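Local coordinates for uncharacterized protein (Escherichia coli O157:H7, PDB 4ZV9) that is of unknown function but belongs to the dienelactone hydrolase family of alpha/beta hydrolases and may therefore hydrolyse ester or lactone bonds, at residues 14-19 with 29-34; 44-49 with 73-78; 150-155 with 225-230; 171-176 with 200-205. All blocks are in the same frame, centred on the assembly; numbering follows the deposited sequence.

Contact 1 of 4, residues 14-19 with 29-34; sequences AEYITY and RGYLVK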
loop_
_atom_site.group_PDB
_atom_site.type_symbol
_atom_site.label_atom_id
_atom_site.label_comp_id
_atom_site.label_asym_id
_atom_site.label_seq_id
_atom_site.Cartn_x
_atom_site.Cartn_y
_atom_site.Cartn_z
ATOM N N ALA A 14 10.758 14.554 -2.385
ATOM C CA ALA A 14 10.966 13.144 -2.714
ATOM C C ALA A 14 12.436 12.769 -2.892
ATOM O O ALA A 14 13.202 13.536 -3.462
ATOM C CB ALA A 14 10.224 12.808 -4.001
ATOM N N GLU A 15 12.816 11.605 -2.379
ATOM C CA GLU A 15 14.176 11.107 -2.534
ATOM C C GLU A 15 14.187 9.603 -2.419
ATOM O O GLU A 15 13.323 9.031 -1.752
ATOM C CB GLU A 15 15.152 11.719 -1.506
ATOM C CG GLU A 15 14.884 11.312 -0.065
ATOM C CD GLU A 15 15.815 11.967 0.945
ATOM O OE1 GLU A 15 16.909 12.438 0.558
ATOM O OE2 GLU A 15 15.435 11.994 2.136
ATOM N N TYR A 16 15.161 8.965 -3.068
ATOM C CA TYR A 16 15.350 7.519 -2.906
ATOM C C TYR A 16 16.227 7.324 -1.701
ATOM O O TYR A 16 17.147 8.113 -1.450
ATOM C CB TYR A 16 15.978 6.883 -4.149
ATOM C CG TYR A 16 15.059 6.929 -5.337
ATOM C CD1 TYR A 16 14.007 6.022 -5.463
ATOM C CD2 TYR A 16 15.228 7.881 -6.333
ATOM C CE1 TYR A 16 13.152 6.068 -6.549
ATOM C CE2 TYR A 16 14.382 7.936 -7.419
ATOM C CZ TYR A 16 13.316 7.048 -7.502
ATOM O OH TYR A 16 12.482 7.129 -8.574
ATOM N N ILE A 17 15.925 6.296 -0.924
ATOM C CA ILE A 17 16.692 5.971 0.256
ATOM C C ILE A 17 16.924 4.480 0.265
ATOM O O ILE A 17 16.401 3.757 -0.590
ATOM C CB ILE A 17 15.939 6.326 1.562
ATOM C CG1 ILE A 17 14.660 5.484 1.717
ATOM C CG2 ILE A 17 15.622 7.811 1.618
ATOM C CD1 ILE A 17 14.107 5.502 3.132
ATOM N N THR A 18 17.703 4.023 1.227
ATOM C CA THR A 18 17.828 2.588 1.461
ATOM C C THR A 18 17.476 2.366 2.926
ATOM O O THR A 18 17.694 3.248 3.747
ATOM C CB THR A 18 19.229 2.030 1.163
ATOM O OG1 THR A 18 20.160 2.524 2.119
ATOM C CG2 THR A 18 19.699 2.422 -0.238
ATOM N N TYR A 19 16.927 1.194 3.255
ATOM C CA TYR A 19 16.618 0.869 4.647
ATOM C C TYR A 19 16.912 -0.615 4.867
ATOM O O TYR A 19 16.943 -1.383 3.904
ATOM C CB TYR A 19 15.154 1.214 4.959
ATOM C CG TYR A 19 14.154 0.359 4.221
ATOM C CD1 TYR A 19 13.688 0.717 2.959
ATOM C CD2 TYR A 19 13.690 -0.830 4.775
ATOM C CE1 TYR A 19 12.772 -0.079 2.284
ATOM C CE2 TYR A 19 12.779 -1.626 4.100
ATOM C CZ TYR A 19 12.324 -1.245 2.860
ATOM O OH TYR A 19 11.447 -2.051 2.186
ATOM N N ARG A 29 16.107 -0.481 -1.374
ATOM C CA ARG A 29 15.862 0.853 -1.907
ATOM C C ARG A 29 14.373 1.166 -1.848
ATOM O O ARG A 29 13.539 0.293 -2.112
ATOM C CB ARG A 29 16.335 0.876 -3.351
ATOM C CG ARG A 29 15.937 2.078 -4.196
ATOM C CD ARG A 29 16.564 1.934 -5.577
ATOM N NE ARG A 29 16.031 2.851 -6.586
ATOM C CZ ARG A 29 16.575 4.026 -6.914
ATOM N NH1 ARG A 29 17.651 4.483 -6.296
ATOM N NH2 ARG A 29 16.017 4.760 -7.866
ATOM N N GLY A 30 14.044 2.407 -1.515
ATOM C CA GLY A 30 12.670 2.867 -1.475
ATOM C C GLY A 30 12.549 4.335 -1.865
ATOM O O GLY A 30 13.513 5.094 -1.751
ATOM N N TYR A 31 11.374 4.709 -2.354
ATOM C CA TYR A 31 11.048 6.078 -2.712
ATOM C C TYR A 31 10.332 6.707 -1.520
ATOM O O TYR A 31 9.218 6.283 -1.148
ATOM C CB TYR A 31 10.159 6.058 -3.949
ATOM C CG TYR A 31 9.807 7.403 -4.562
ATOM C CD1 TYR A 31 10.788 8.245 -5.073
ATOM C CD2 TYR A 31 8.476 7.779 -4.722
ATOM C CE1 TYR A 31 10.445 9.434 -5.704
ATOM C CE2 TYR A 31 8.131 8.963 -5.354
ATOM C CZ TYR A 31 9.102 9.794 -5.814
ATOM O OH TYR A 31 8.737 10.977 -6.431
ATOM N N LEU A 32 10.989 7.657 -0.868
ATOM C CA LEU A 32 10.455 8.312 0.313
ATOM C C LEU A 32 9.960 9.715 -0.058
ATOM O O LEU A 32 10.742 10.511 -0.581
ATOM C CB LEU A 32 11.559 8.441 1.368
ATOM C CG LEU A 32 11.200 9.092 2.717
ATOM C CD1 LEU A 32 10.324 8.165 3.529
ATOM C CD2 LEU A 32 12.471 9.392 3.507
ATOM N N VAL A 33 8.691 10.026 0.233
ATOM C CA VAL A 33 8.151 11.346 -0.061
ATOM C C VAL A 33 7.553 11.967 1.197
ATOM O O VAL A 33 6.735 11.335 1.864
ATOM C CB VAL A 33 7.058 11.317 -1.148
ATOM C CG1 VAL A 33 6.818 12.732 -1.671
ATOM C CG2 VAL A 33 7.461 10.418 -2.306
ATOM N N LYS A 34 7.941 13.207 1.502
ATOM C CA LYS A 34 7.460 13.929 2.686
ATOM C C LYS A 34 6.760 15.215 2.284
ATOM O O LYS A 34 7.061 15.776 1.224
ATOM C CB LYS A 34 8.638 14.387 3.541
ATOM C CG LYS A 34 9.581 13.314 4.004
ATOM C CD LYS A 34 10.835 13.928 4.611
ATOM C CE LYS A 34 11.762 12.828 5.090
ATOM N NZ LYS A 34 13.096 13.328 5.504
#

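Contact 2 of 4, residues 44-49 with 73-78; sequences AVVVVH and LAPDGL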
loop_
_atom_site.group_PDB
_atom_site.type_symbol
_atom_site.label_atom_id
_atom_site.label_comp_id
_atom_site.label_asym_id
_atom_site.label_seq_id
_atom_site.Cartn_x
_atom_site.Cartn_y
_atom_site.Cartn_z
ATOM N N ALA A 44 3.184 8.224 9.156
ATOM C CA ALA A 44 3.724 7.599 7.957
ATOM C C ALA A 44 2.785 6.559 7.327
ATOM O O ALA A 44 1.953 5.967 7.999
ATOM C CB ALA A 44 5.050 6.940 8.294
ATOM N N VAL A 45 2.961 6.349 6.024
ATOM C CA VAL A 45 2.215 5.352 5.280
ATOM C C VAL A 45 3.175 4.603 4.393
ATOM O O VAL A 45 3.970 5.222 3.659
ATOM C CB VAL A 45 1.144 5.994 4.400
ATOM C CG1 VAL A 45 0.455 4.942 3.543
ATOM C CG2 VAL A 45 0.134 6.745 5.251
ATOM N N VAL A 46 3.144 3.275 4.479
ATOM C CA VAL A 46 3.923 2.446 3.572
ATOM C C VAL A 46 3.001 2.174 2.370
ATOM O O VAL A 46 1.844 1.792 2.542
ATOM C CB VAL A 46 4.384 1.132 4.229
ATOM C CG1 VAL A 46 4.974 0.168 3.206
ATOM C CG2 VAL A 46 5.401 1.436 5.318
ATOM N N VAL A 47 3.523 2.367 1.166
ATOM C CA VAL A 47 2.769 2.137 -0.055
ATOM C C VAL A 47 3.371 0.937 -0.777
ATOM O O VAL A 47 4.543 0.955 -1.147
ATOM C CB VAL A 47 2.810 3.375 -0.954
ATOM C CG1 VAL A 47 2.072 3.119 -2.265
ATOM C CG2 VAL A 47 2.218 4.568 -0.239
ATOM N N VAL A 48 2.572 -0.098 -0.989
ATOM C CA VAL A 48 3.054 -1.325 -1.599
ATOM C C VAL A 48 2.596 -1.426 -3.043
ATOM O O VAL A 48 1.396 -1.347 -3.345
ATOM C CB VAL A 48 2.559 -2.570 -0.850
ATOM C CG1 VAL A 48 3.220 -3.822 -1.416
ATOM C CG2 VAL A 48 2.827 -2.444 0.641
ATOM N N HIS A 49 3.552 -1.658 -3.936
ATOM C CA HIS A 49 3.250 -1.748 -5.368
ATOM C C HIS A 49 2.493 -3.012 -5.781
ATOM O O HIS A 49 2.122 -3.849 -4.941
ATOM C CB HIS A 49 4.542 -1.600 -6.202
ATOM C CG HIS A 49 5.622 -2.599 -5.874
ATOM N ND1 HIS A 49 5.501 -3.945 -6.147
ATOM C CD2 HIS A 49 6.875 -2.432 -5.385
ATOM C CE1 HIS A 49 6.622 -4.570 -5.818
ATOM N NE2 HIS A 49 7.473 -3.673 -5.356
ATOM N N LEU A 73 6.467 5.953 2.153
ATOM C CA LEU A 73 7.605 5.146 1.739
ATOM C C LEU A 73 7.100 4.013 0.862
ATOM O O LEU A 73 6.253 3.222 1.291
ATOM C CB LEU A 73 8.343 4.580 2.931
ATOM C CG LEU A 73 9.479 3.606 2.605
ATOM C CD1 LEU A 73 10.555 4.226 1.711
ATOM C CD2 LEU A 73 10.117 3.111 3.883
ATOM N N ALA A 74 7.589 3.964 -0.373
ATOM C CA ALA A 74 7.238 2.929 -1.345
ATOM C C ALA A 74 8.485 2.118 -1.668
ATOM O O ALA A 74 9.332 2.570 -2.447
ATOM C CB ALA A 74 6.681 3.566 -2.614
ATOM N N PRO A 75 8.638 0.933 -1.049
ATOM C CA PRO A 75 9.829 0.138 -1.331
ATOM C C PRO A 75 9.875 -0.405 -2.758
ATOM O O PRO A 75 8.826 -0.569 -3.396
ATOM C CB PRO A 75 9.716 -1.023 -0.320
ATOM C CG PRO A 75 8.856 -0.512 0.765
ATOM C CD PRO A 75 7.856 0.368 0.060
ATOM N N ASP A 76 11.078 -0.739 -3.220
ATOM C CA ASP A 76 11.258 -1.381 -4.511
ATOM C C ASP A 76 11.495 -2.889 -4.348
ATOM O O ASP A 76 12.594 -3.350 -3.983
ATOM C CB ASP A 76 12.428 -0.766 -5.276
ATOM C CG ASP A 76 12.497 -1.248 -6.717
ATOM O OD1 ASP A 76 11.659 -2.084 -7.140
ATOM O OD2 ASP A 76 13.408 -0.780 -7.414
ATOM N N GLY A 77 10.466 -3.655 -4.662
ATOM C CA GLY A 77 10.516 -5.112 -4.536
ATOM C C GLY A 77 11.407 -5.795 -5.553
ATOM O O GLY A 77 11.682 -6.992 -5.439
ATOM N N LEU A 78 11.835 -5.046 -6.569
ATOM C CA LEU A 78 12.759 -5.582 -7.562
ATOM C C LEU A 78 14.192 -5.161 -7.306
ATOM O O LEU A 78 15.055 -5.364 -8.159
ATOM C CB LEU A 78 12.336 -5.142 -8.962
ATOM C CG LEU A 78 10.963 -5.647 -9.410
ATOM C CD1 LEU A 78 10.693 -5.222 -10.849
ATOM C CD2 LEU A 78 10.868 -7.172 -9.282
HETATM O O HOH W 1 5.976 -0.111 -3.300
#

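Contact 3 of 4, residues 150-155 with 225-230; sequences VPFYGR and LAWQRT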
loop_
_atom_site.group_PDB
_atom_site.type_symbol
_atom_site.label_atom_id
_atom_site.label_comp_id
_atom_site.label_asym_id
_atom_site.label_seq_id
_atom_site.Cartn_x
_atom_site.Cartn_y
_atom_site.Cartn_z
ATOM N N VAL A 150 -5.235 -0.405 4.134
ATOM C CA VAL A 150 -6.157 -0.119 3.043
ATOM C C VAL A 150 -5.800 -0.931 1.793
ATOM O O VAL A 150 -5.080 -0.452 0.915
ATOM C CB VAL A 150 -6.177 1.389 2.718
ATOM C CG1 VAL A 150 -7.254 1.710 1.700
ATOM C CG2 VAL A 150 -6.399 2.207 3.979
ATOM N N PRO A 151 -6.271 -2.187 1.727
ATOM C CA PRO A 151 -6.001 -2.995 0.546
ATOM C C PRO A 151 -6.924 -2.678 -0.633
ATOM O O PRO A 151 -8.152 -2.661 -0.468
ATOM C CB PRO A 151 -6.266 -4.424 1.030
ATOM C CG PRO A 151 -7.217 -4.267 2.168
ATOM C CD PRO A 151 -6.778 -3.004 2.843
ATOM N N PHE A 152 -6.327 -2.396 -1.796
ATOM C CA PHE A 152 -7.085 -2.251 -3.031
ATOM C C PHE A 152 -7.024 -3.583 -3.787
ATOM O O PHE A 152 -5.928 -4.055 -4.158
ATOM C CB PHE A 152 -6.510 -1.182 -3.930
ATOM C CG PHE A 152 -6.812 0.230 -3.518
ATOM C CD1 PHE A 152 -6.166 0.813 -2.447
ATOM C CD2 PHE A 152 -7.644 1.019 -4.295
ATOM C CE1 PHE A 152 -6.395 2.138 -2.113
ATOM C CE2 PHE A 152 -7.883 2.336 -3.968
ATOM C CZ PHE A 152 -7.263 2.896 -2.865
ATOM N N TYR A 153 -8.198 -4.159 -4.046
ATOM C CA TYR A 153 -8.350 -5.396 -4.832
ATOM C C TYR A 153 -7.181 -6.346 -4.695
ATOM O O TYR A 153 -6.524 -6.688 -5.674
ATOM C CB TYR A 153 -8.689 -5.096 -6.309
ATOM C CG TYR A 153 -8.079 -3.821 -6.853
ATOM C CD1 TYR A 153 -6.749 -3.766 -7.261
ATOM C CD2 TYR A 153 -8.861 -2.688 -7.008
ATOM C CE1 TYR A 153 -6.212 -2.600 -7.797
ATOM C CE2 TYR A 153 -8.337 -1.525 -7.525
ATOM C CZ TYR A 153 -7.015 -1.482 -7.921
ATOM O OH TYR A 153 -6.528 -0.303 -8.409
ATOM N N GLY A 154 -6.971 -6.802 -3.463
ATOM C CA GLY A 154 -5.891 -7.733 -3.133
ATOM C C GLY A 154 -6.332 -8.949 -2.360
ATOM O O GLY A 154 -7.451 -9.000 -1.829
ATOM N N ARG A 155 -5.449 -9.941 -2.318
ATOM C CA ARG A 155 -5.718 -11.193 -1.601
ATOM C C ARG A 155 -6.118 -10.957 -0.144
ATOM O O ARG A 155 -5.528 -10.155 0.563
ATOM C CB ARG A 155 -4.518 -12.140 -1.620
ATOM C CG ARG A 155 -4.616 -13.220 -2.693
ATOM C CD ARG A 155 -3.321 -14.026 -2.839
ATOM N NE ARG A 155 -2.764 -14.370 -1.541
ATOM C CZ ARG A 155 -1.558 -14.897 -1.353
ATOM N NH1 ARG A 155 -0.746 -15.140 -2.379
ATOM N NH2 ARG A 155 -1.160 -15.175 -0.121
ATOM N N LEU A 225 -13.275 8.185 -5.920
ATOM C CA LEU A 225 -14.102 7.871 -4.751
ATOM C C LEU A 225 -13.340 7.006 -3.756
ATOM O O LEU A 225 -13.316 7.288 -2.556
ATOM C CB LEU A 225 -15.387 7.167 -5.181
ATOM C CG LEU A 225 -16.375 6.781 -4.074
ATOM C CD1 LEU A 225 -16.833 7.984 -3.259
ATOM C CD2 LEU A 225 -17.581 6.091 -4.710
ATOM N N ALA A 226 -12.684 5.963 -4.249
ATOM C CA ALA A 226 -11.859 5.110 -3.386
ATOM C C ALA A 226 -10.744 5.914 -2.703
ATOM O O ALA A 226 -10.435 5.699 -1.514
ATOM C CB ALA A 226 -11.274 3.958 -4.172
ATOM N N TRP A 227 -10.137 6.844 -3.437
ATOM C CA TRP A 227 -9.054 7.616 -2.854
ATOM C C TRP A 227 -9.576 8.560 -1.768
ATOM O O TRP A 227 -8.934 8.723 -0.740
ATOM C CB TRP A 227 -8.265 8.384 -3.909
ATOM C CG TRP A 227 -6.976 8.915 -3.370
ATOM C CD1 TRP A 227 -6.642 10.216 -3.190
ATOM C CD2 TRP A 227 -5.848 8.142 -2.915
ATOM N NE1 TRP A 227 -5.362 10.314 -2.686
ATOM C CE2 TRP A 227 -4.858 9.053 -2.507
ATOM C CE3 TRP A 227 -5.582 6.773 -2.833
ATOM C CZ2 TRP A 227 -3.616 8.641 -2.006
ATOM C CZ3 TRP A 227 -4.354 6.359 -2.359
ATOM C CH2 TRP A 227 -3.374 7.294 -1.955
ATOM N N GLN A 228 -10.722 9.186 -2.010
ATOM C CA GLN A 228 -11.309 10.086 -1.016
ATOM C C GLN A 228 -11.579 9.325 0.255
ATOM O O GLN A 228 -11.273 9.807 1.339
ATOM C CB GLN A 228 -12.624 10.665 -1.518
ATOM C CG GLN A 228 -13.320 11.652 -0.577
ATOM C CD GLN A 228 -14.684 12.103 -1.093
ATOM O OE1 GLN A 228 -15.376 11.377 -1.818
ATOM N NE2 GLN A 228 -15.082 13.306 -0.708
ATOM N N ARG A 229 -12.142 8.130 0.123
ATOM C CA ARG A 229 -12.390 7.282 1.285
ATOM C C ARG A 229 -11.089 6.906 2.004
ATOM O O ARG A 229 -11.034 6.871 3.237
ATOM C CB ARG A 229 -13.157 6.030 0.877
ATOM C CG ARG A 229 -14.621 6.302 0.587
ATOM C CD ARG A 229 -15.234 5.137 -0.163
ATOM N NE ARG A 229 -16.678 5.291 -0.325
ATOM C CZ ARG A 229 -17.419 4.592 -1.177
ATOM N NH1 ARG A 229 -16.862 3.699 -1.995
ATOM N NH2 ARG A 229 -18.730 4.800 -1.224
ATOM N N THR A 230 -10.056 6.631 1.233
ATOM C CA THR A 230 -8.731 6.306 1.782
ATOM C C THR A 230 -8.129 7.472 2.599
ATOM O O THR A 230 -7.673 7.279 3.720
ATOM C CB THR A 230 -7.792 5.883 0.660
ATOM O OG1 THR A 230 -8.344 4.747 -0.007
ATOM C CG2 THR A 230 -6.401 5.536 1.199
#

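Contact 4 of 4, residues 171-176 with 200-205; sequences LHFAEL and AYIYPG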
loop_
_atom_site.group_PDB
_atom_site.type_symbol
_atom_site.label_atom_id
_atom_site.label_comp_id
_atom_site.label_asym_id
_atom_site.label_seq_id
_atom_site.Cartn_x
_atom_site.Cartn_y
_atom_site.Cartn_z
ATOM N N LEU A 171 -11.351 -1.763 2.840
ATOM C CA LEU A 171 -11.122 -2.610 1.680
ATOM C C LEU A 171 -11.885 -2.133 0.437
ATOM O O LEU A 171 -13.087 -1.862 0.498
ATOM C CB LEU A 171 -11.485 -4.063 1.984
ATOM C CG LEU A 171 -10.848 -4.633 3.257
ATOM C CD1 LEU A 171 -11.823 -4.558 4.426
ATOM C CD2 LEU A 171 -10.422 -6.072 3.070
ATOM N N HIS A 172 -11.166 -2.015 -0.672
ATOM C CA HIS A 172 -11.767 -1.620 -1.950
ATOM C C HIS A 172 -11.761 -2.810 -2.904
ATOM O O HIS A 172 -10.693 -3.373 -3.204
ATOM C CB HIS A 172 -10.976 -0.486 -2.589
ATOM C CG HIS A 172 -10.791 0.704 -1.707
ATOM N ND1 HIS A 172 -11.809 1.598 -1.440
ATOM C CD2 HIS A 172 -9.698 1.169 -1.055
ATOM C CE1 HIS A 172 -11.352 2.555 -0.651
ATOM N NE2 HIS A 172 -10.071 2.322 -0.410
ATOM N N PHE A 173 -12.938 -3.189 -3.392
ATOM C CA PHE A 173 -13.064 -4.300 -4.331
ATOM C C PHE A 173 -13.733 -3.839 -5.621
ATOM O O PHE A 173 -14.594 -2.967 -5.599
ATOM C CB PHE A 173 -13.901 -5.425 -3.733
ATOM C CG PHE A 173 -13.306 -6.052 -2.509
ATOM C CD1 PHE A 173 -12.154 -6.822 -2.597
ATOM C CD2 PHE A 173 -13.932 -5.929 -1.280
ATOM C CE1 PHE A 173 -11.612 -7.421 -1.475
ATOM C CE2 PHE A 173 -13.405 -6.542 -0.157
ATOM C CZ PHE A 173 -12.249 -7.291 -0.251
ATOM N N ALA A 174 -13.334 -4.440 -6.737
ATOM C CA ALA A 174 -13.951 -4.159 -8.027
ATOM C C ALA A 174 -14.997 -5.241 -8.296
ATOM O O ALA A 174 -14.715 -6.429 -8.129
ATOM C CB ALA A 174 -12.903 -4.155 -9.113
ATOM N N GLU A 175 -16.191 -4.839 -8.711
ATOM C CA GLU A 175 -17.286 -5.802 -8.968
ATOM C C GLU A 175 -16.909 -6.941 -9.914
ATOM O O GLU A 175 -17.225 -8.102 -9.650
ATOM C CB GLU A 175 -18.506 -5.099 -9.548
ATOM C CG GLU A 175 -19.702 -6.035 -9.704
ATOM C CD GLU A 175 -20.871 -5.433 -10.462
ATOM O OE1 GLU A 175 -20.747 -4.331 -11.040
ATOM O OE2 GLU A 175 -21.923 -6.094 -10.503
ATOM N N LEU A 176 -16.208 -6.618 -10.998
ATOM C CA LEU A 176 -15.851 -7.620 -11.999
ATOM C C LEU A 176 -14.647 -8.507 -11.635
ATOM O O LEU A 176 -14.374 -9.494 -12.322
ATOM C CB LEU A 176 -15.599 -6.933 -13.345
ATOM C CG LEU A 176 -16.736 -6.057 -13.895
ATOM C CD1 LEU A 176 -16.317 -5.370 -15.190
ATOM C CD2 LEU A 176 -18.000 -6.864 -14.118
ATOM N N ALA A 200 -15.914 -1.994 3.875
ATOM C CA ALA A 200 -15.587 -2.570 2.575
ATOM C C ALA A 200 -16.521 -2.010 1.535
ATOM O O ALA A 200 -17.704 -1.818 1.795
ATOM C CB ALA A 200 -15.684 -4.082 2.610
ATOM N N TYR A 201 -15.972 -1.723 0.365
ATOM C CA TYR A 201 -16.749 -1.159 -0.723
ATOM C C TYR A 201 -16.497 -1.928 -1.999
ATOM O O TYR A 201 -15.348 -2.236 -2.338
ATOM C CB TYR A 201 -16.397 0.313 -0.926
ATOM C CG TYR A 201 -16.742 1.149 0.269
ATOM C CD1 TYR A 201 -18.049 1.613 0.465
ATOM C CD2 TYR A 201 -15.782 1.454 1.226
ATOM C CE1 TYR A 201 -18.375 2.371 1.577
ATOM C CE2 TYR A 201 -16.095 2.219 2.335
ATOM C CZ TYR A 201 -17.391 2.668 2.510
ATOM O OH TYR A 201 -17.705 3.409 3.619
ATOM N N ILE A 202 -17.584 -2.251 -2.690
ATOM C CA ILE A 202 -17.508 -2.917 -3.975
ATOM C C ILE A 202 -17.927 -1.877 -5.006
ATOM O O ILE A 202 -19.048 -1.389 -4.971
ATOM C CB ILE A 202 -18.414 -4.157 -4.020
ATOM C CG1 ILE A 202 -17.956 -5.147 -2.953
ATOM C CG2 ILE A 202 -18.350 -4.817 -5.390
ATOM C CD1 ILE A 202 -18.937 -6.268 -2.690
ATOM N N TYR A 203 -17.025 -1.564 -5.933
ATOM C CA TYR A 203 -17.258 -0.532 -6.933
ATOM C C TYR A 203 -17.914 -1.171 -8.155
ATOM O O TYR A 203 -17.325 -2.066 -8.768
ATOM C CB TYR A 203 -15.931 0.180 -7.263
ATOM C CG TYR A 203 -15.384 0.886 -6.037
ATOM C CD1 TYR A 203 -14.700 0.183 -5.055
ATOM C CD2 TYR A 203 -15.617 2.247 -5.824
ATOM C CE1 TYR A 203 -14.239 0.815 -3.911
ATOM C CE2 TYR A 203 -15.157 2.889 -4.685
ATOM C CZ TYR A 203 -14.467 2.170 -3.731
ATOM O OH TYR A 203 -14.011 2.791 -2.582
ATOM N N PRO A 204 -19.151 -0.742 -8.493
ATOM C CA PRO A 204 -19.855 -1.394 -9.603
ATOM C C PRO A 204 -19.285 -1.113 -10.988
ATOM O O PRO A 204 -18.702 -0.060 -11.231
ATOM C CB PRO A 204 -21.282 -0.835 -9.500
ATOM C CG PRO A 204 -21.133 0.479 -8.820
ATOM C CD PRO A 204 -19.930 0.373 -7.919
ATOM N N GLY A 205 -19.402 -2.107 -11.863
ATOM C CA GLY A 205 -19.020 -1.975 -13.264
ATOM C C GLY A 205 -17.550 -1.788 -13.590
ATOM O O GLY A 205 -17.225 -1.456 -14.724
#

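Contact 1 of 4, residues 14-19 with 29-34
Tyr-16 and Arg-29 meet face to face: the guanidinium lies nearly flat on the phenol ring, the planes 14° apart, and Arg-29 CZ stands 3.8 Å from the centroid of the Tyr-16 ring, a cation-pi geometry. NH2 of Arg-29 sits over the ring centre, while NH1 of Arg-29 comes within 3.6 Å of Tyr-16 CB. The opposite face of this ring receives Tyr-31, whose CD1 is 3.5 Å from Tyr-16 CE1, the two rings inclined at 44°. CG of Tyr-31 is anti to the backbone N (chi1 -175°), and the ring runs on far enough for Tyr-31 OH to come 3.4 Å from Ala-14 CB. All this covers one side of an antiparallel beta hairpin, strands 12-21 and 28-35, at the border of the mixed sheet of the alpha/beta hydrolase fold. Its hydrogen-bonded pairs are Glu-15 with Leu-32 and Ile-17 with Gly-30, two bonds each; Ile-17 N to Gly-30 O measures 2.8 Å. On the reverse side Ile-17 CG2 lies 4.0 Å from Leu-32 CD2, beside Phe-113 and Met-114 of helix 100-116. Helix 56-67 lies along the aromatic side, where Glu-59 is hydrogen-bonded to Tyr-16 OH and Arg-63 to Tyr-31 OH.

Contact 2 of 4, residues 44-49 with 73-78
Val-46 and Leu-73 form the parallel bridge that closes a beta-alpha-beta crossover, strand 42-48, helix 56-67 and strand 71-75, in the central sheet of the alpha/beta hydrolase fold. Here the packing is close and regular. Leu-73 N donates to Val-45 O at 3.0 Å, and Val-47 N returns a bond to Leu-73 O at 2.9 Å. On the side toward helix 56-67, Val-47 CB lies 4.2 Å from Ala-74 CB, with Ile-58 and Val-61 of that helix against Val-47; on the side toward helix 100-116, Val-46 CG1 approaches Pro-75 CD.

Beyond this pair of bonds the strands part, and the join becomes looser although still buried. The next donor in a parallel ladder would be the nitrogen of Pro-75, which carries no hydrogen; Val-47 O meets Pro-75 CD instead, at 3.6 Å. A water takes over, donating to Val-47 O at 2.8 Å and to Pro-75 O at 2.9 Å, and accepting weakly from His-49 N.

Past the water, a side chain joins the two segments again. With CG of His-49 between its backbone N and carbonyl carbon (chi1 57°), the imidazole edge faces the loop that follows Pro-75. The resulting bond is somewhat bent, 141° at the hydrogen, yet lies close to the ring plane, only 8° out of it: Gly-77 N donates to His-49 NE2 at 3.1 Å.

Contact 3 of 4, residues 150-155 with 225-230
Phe-152 carries its CG anti to the carbonyl carbon (chi1 -77°), a setting that projects the ring toward helix 220-237 and brings Phe-152 CZ to 3.6 Å from Thr-230 OG1. The threonine hydroxyl is likewise anti to its carbonyl carbon (chi1 -59°), which sets it over the preceding turn, where it donates to Ala-226 O at 2.7 Å. That carbonyl also accepts the helical bond from Thr-230 N, at 2.9 Å, and the two donors arrive from opposite faces of its plane. His-172 is a second polar partner of this buried hydroxyl.

Between the segments themselves the join is van der Waals packing. Val-150 presses its CG1 branch on the threonine, 3.7 Å from Thr-230 OG1. One turn earlier in the helix, Ala-226 CB meets Phe-152 CE2 at 3.8 Å. Trp-227 starts out pointing away, but its indole swings back until CE3 is 4.2 Å from Phe-152 CZ, the phenyl atom lying at the indole edge. The phenyl ring also meets the rings of Phe-129, His-172 and His-211, forming an aromatic cluster.

Strand 148-151 lies in the central sheet with strand 169-174 beside it. Helix 220-237, the last of the chain, packs over the face carrying Val-150 and on the Phe-152 ring just past the strand's end, consistent with the alpha/beta hydrolase fold.

Contact 4 of 4, residues 171-176 with 200-205
His-172 and Tyr-203 meet rim to rim, neither ring over the other's face, with planes inclined at 45° and centroids 5.7 Å apart. At the imidazole edge, ND1 of His-172 is hydrogen-bonded to Tyr-203 OH at 2.8 Å. The edge of the tyrosine ring is used a second time, since Phe-173 O lies in its plane, 3.2 Å from Tyr-203 CD1. On the other face of the sheet, Ala-200 CB lies at the edge of the Phe-173 ring, which also meets the Trp-184 ring of helix 184-193. Tyr-201, two residues before Tyr-203 and on the same side, forms a cation-pi pair with Arg-229.

The backbones run parallel, strand 169-174 beside strand 198-203, their axes 21° apart. This pair extends the sheet beyond strand 148-151, consistent with the far edge of the alpha/beta hydrolase sheet, and helix 220-237 covers the side carrying His-172 and Tyr-203. Four bonds form the ladder, from Tyr-201 N donating to Leu-171 O at 2.9 Å up to Glu-175 N donating to Tyr-203 O at 3.0 Å. Next to it, Phe-173 CB rests 4.1 Å from Ile-202 CG1.

Where the strands end, Glu-175 prolongs the pairing with its side chain: CG anti to the backbone N (chi1 -175°) and an extended chain carry OE1 of Glu-175 to 2.7 Å from Gly-205 N.

Chemically, the imidazole of His-172 is held at both nitrogens, ND1 by Tyr-203 and NE2 by Thr-230, which fixes its rotation; Tyr-203 OH is in turn bonded to Arg-229 NH1, whose positive charge would probably polarise the hydroxyl.

Overall arrangement
Contact 1 and contact 2 share one sheet, strand 28-35 lying beside strand 71-75, with Tyr-31 O and Ala-74 N a probable hydrogen-bonded pair. Contact 2 is wholly buried, its centre about 7 Å from the chain centre, and rests on backbone bonds, small aliphatic side chains, a bridging water and one histidine bond; contact 1, at about 15 Å, is partly exposed and bears a cation-pi stack. Contact 3, also buried, joins the end of a strand and the loop after it to the last helix without polar bonds between its segments. It touches contact 4 through His-172, its backbone O to Tyr-153 N and its ring to Thr-230 OG1. Contact 4, about 17 Å out, on the strands that continue the central sheet past strand 148-151, combines a buried polar ring pair with an exposed glutamate-to-backbone bond.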